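(R)-specific enoyl-CoA hydratase (Aeromonas punctata, PDB 1IQ6) catalyses the hydration of trans-2-enoyl-CoA of four to six carbons to the corresponding (3R)-3-hydroxyacyl-CoA, and works as a homodimer. Local coordinates at residues Leu82-Pro87 with Leu123-Glu128. Sequence-based numbering, arbitrary orientation.
Sequences LSFKLP and LAVTGE
S83 and T126 form an antiparallel hydrogen-bonded pair where strand 82-84 meets strand 123-128 in the sheet of the hot-dog fold; the two axes run at 161° to each other. S83 N donates to T126 O at 2.9 Å, and T126 N returns the bond to S83 O at 3.0 Å. F84 and V125 follow as a non-hydrogen-bonded pair. Beyond it the regular ladder gives way to a cluster of donors on one oxygen: A124 O accepts K85 N at 2.8 Å, from above the carbonyl plane, a weak bond from L86 N, and a bond from a water that also donates to L86 O. On its other edge strand 123-128 carries a classic beta bulge, A124 and V125 both facing I116.

On the face of F84 and V125, the two side chains lie side by side and point the same way. CG2 of V125, anti to the carbonyl carbon, comes obliquely to the F84 ring, 3.9 Å from CD2. The other methyl, CG1, anti to the backbone N (chi1 -175°), packs on L82 CD2 at 4.0 Å. Helix 55-68 packs against this face, its M56 touching both L82 and F84. F84 probably lines the (3R)-3-hydroxyacyl-CoA site, as does nearby G55. The F84 ring also meets that of Y77 of the second subunit, and a strand of that subunit pairs antiparallel with L82 and S83, carrying the sheet across the dimer interface.

On the face of S83 and T126, T126 CG2 lies 4.1 Å from S83 CB. Past the strand end, L86 lays its CD1 methyl 3.4 Å from L123 O. At the S83 end a water bridges the strands, hydrogen-bonded to S83 OG and donating to T126 O, the same oxygen that accepts S83 N.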
loop_
_atom_site.group_PDB
_atom_site.type_symbol
_atom_site.label_atom_id
_atom_site.label_comp_id
_atom_site.label_asym_id
_atom_site.label_seq_id
_atom_site.Cartn_x
_atom_site.Cartn_y
_atom_site.Cartn_z
ATOM N N LEU B 82 -8.406 -1.478 -1.518
ATOM C CA LEU B 82 -8.071 -2.425 -0.463
ATOM C C LEU B 82 -9.098 -2.459 0.652
ATOM O O LEU B 82 -9.548 -1.423 1.125
ATOM C CB LEU B 82 -6.718 -2.060 0.152
ATOM C CG LEU B 82 -5.525 -2.001 -0.797
ATOM C CD1 LEU B 82 -4.398 -1.204 -0.148
ATOM C CD2 LEU B 82 -5.069 -3.400 -1.158
ATOM N N SER B 83 -9.464 -3.665 1.069
ATOM C CA SER B 83 -10.383 -3.857 2.175
ATOM C C SER B 83 -9.671 -4.865 3.076
ATOM O O SER B 83 -9.279 -5.941 2.621
ATOM C CB SER B 83 -11.720 -4.411 1.684
ATOM O OG SER B 83 -12.393 -3.454 0.881
ATOM N N PHE B 84 -9.487 -4.497 4.342
ATOM C CA PHE B 84 -8.790 -5.340 5.306
ATOM C C PHE B 84 -9.811 -6.108 6.134
ATOM O O PHE B 84 -10.628 -5.518 6.838
ATOM C CB PHE B 84 -7.880 -4.454 6.160
ATOM C CG PHE B 84 -6.932 -3.620 5.341
ATOM C CD1 PHE B 84 -7.258 -2.313 4.979
ATOM C CD2 PHE B 84 -5.733 -4.162 4.883
ATOM C CE1 PHE B 84 -6.399 -1.556 4.172
ATOM C CE2 PHE B 84 -4.870 -3.414 4.074
ATOM C CZ PHE B 84 -5.205 -2.110 3.719
ATOM N N LYS B 85 -9.752 -7.434 6.041
ATOM C CA LYS B 85 -10.730 -8.292 6.703
ATOM C C LYS B 85 -10.280 -9.082 7.925
ATOM O O LYS B 85 -11.045 -9.246 8.879
ATOM C CB LYS B 85 -11.304 -9.265 5.668
ATOM C CG LYS B 85 -11.848 -8.597 4.406
ATOM C CD LYS B 85 -12.945 -7.598 4.747
ATOM C CE LYS B 85 -13.589 -7.009 3.501
ATOM N NZ LYS B 85 -14.642 -6.017 3.857
ATOM N N LEU B 86 -9.060 -9.597 7.888
ATOM C CA LEU B 86 -8.531 -10.378 9.000
ATOM C C LEU B 86 -7.087 -10.004 9.247
ATOM O O LEU B 86 -6.381 -9.558 8.344
ATOM C CB LEU B 86 -8.619 -11.878 8.700
ATOM C CG LEU B 86 -10.004 -12.526 8.732
ATOM C CD1 LEU B 86 -9.906 -13.952 8.204
ATOM C CD2 LEU B 86 -10.555 -12.520 10.158
ATOM N N PRO B 87 -6.623 -10.189 10.486
ATOM C CA PRO B 87 -5.242 -9.853 10.812
ATOM C C PRO B 87 -4.264 -10.958 10.445
ATOM O O PRO B 87 -4.620 -12.134 10.368
ATOM C CB PRO B 87 -5.302 -9.633 12.315
ATOM C CG PRO B 87 -6.270 -10.703 12.741
ATOM C CD PRO B 87 -7.370 -10.595 11.692
ATOM N N LEU B 123 -9.297 -15.170 4.016
ATOM C CA LEU B 123 -9.084 -13.896 3.338
ATOM C C LEU B 123 -8.732 -12.775 4.305
ATOM O O LEU B 123 -9.525 -12.432 5.179
ATOM C CB LEU B 123 -10.338 -13.518 2.549
ATOM C CG LEU B 123 -10.199 -12.335 1.586
ATOM C CD1 LEU B 123 -9.164 -12.648 0.518
ATOM C CD2 LEU B 123 -11.552 -12.047 0.943
ATOM N N ALA B 124 -7.543 -12.201 4.136
ATOM C CA ALA B 124 -7.085 -11.117 5.005
ATOM C C ALA B 124 -7.219 -9.747 4.341
ATOM O O ALA B 124 -7.545 -8.757 5.004
ATOM C CB ALA B 124 -5.638 -11.359 5.409
ATOM N N VAL B 125 -6.965 -9.694 3.037
ATOM C CA VAL B 125 -7.051 -8.450 2.276
ATOM C C VAL B 125 -7.619 -8.758 0.902
ATOM O O VAL B 125 -7.254 -9.754 0.284
ATOM C CB VAL B 125 -5.656 -7.807 2.077
ATOM C CG1 VAL B 125 -5.799 -6.446 1.393
ATOM C CG2 VAL B 125 -4.942 -7.673 3.417
ATOM N N THR B 126 -8.522 -7.909 0.429
ATOM C CA THR B 126 -9.091 -8.106 -0.897
ATOM C C THR B 126 -9.310 -6.762 -1.571
ATOM O O THR B 126 -9.423 -5.732 -0.912
ATOM C CB THR B 126 -10.417 -8.899 -0.838
ATOM O OG1 THR B 126 -10.823 -9.229 -2.173
ATOM C CG2 THR B 126 -11.510 -8.089 -0.151
ATOM N N GLY B 127 -9.347 -6.773 -2.894
ATOM C CA GLY B 127 -9.547 -5.538 -3.623
ATOM C C GLY B 127 -9.248 -5.749 -5.086
ATOM O O GLY B 127 -9.197 -6.888 -5.556
ATOM N N GLU B 128 -9.045 -4.648 -5.801
ATOM C CA GLU B 128 -8.757 -4.699 -7.227
ATOM C C GLU B 128 -7.674 -3.713 -7.633
ATOM O O GLU B 128 -7.613 -2.592 -7.125
ATOM C CB GLU B 128 -10.014 -4.371 -8.035
ATOM C CG GLU B 128 -11.138 -5.371 -7.952
ATOM C CD GLU B 128 -12.356 -4.895 -8.721
ATOM O OE1 GLU B 128 -12.957 -3.883 -8.309
ATOM O OE2 GLU B 128 -12.702 -5.523 -9.743
HETATM O O HOH W 1 -11.414 -3.534 -1.705
HETATM O O HOH W 2 -6.012 -7.203 6.953
#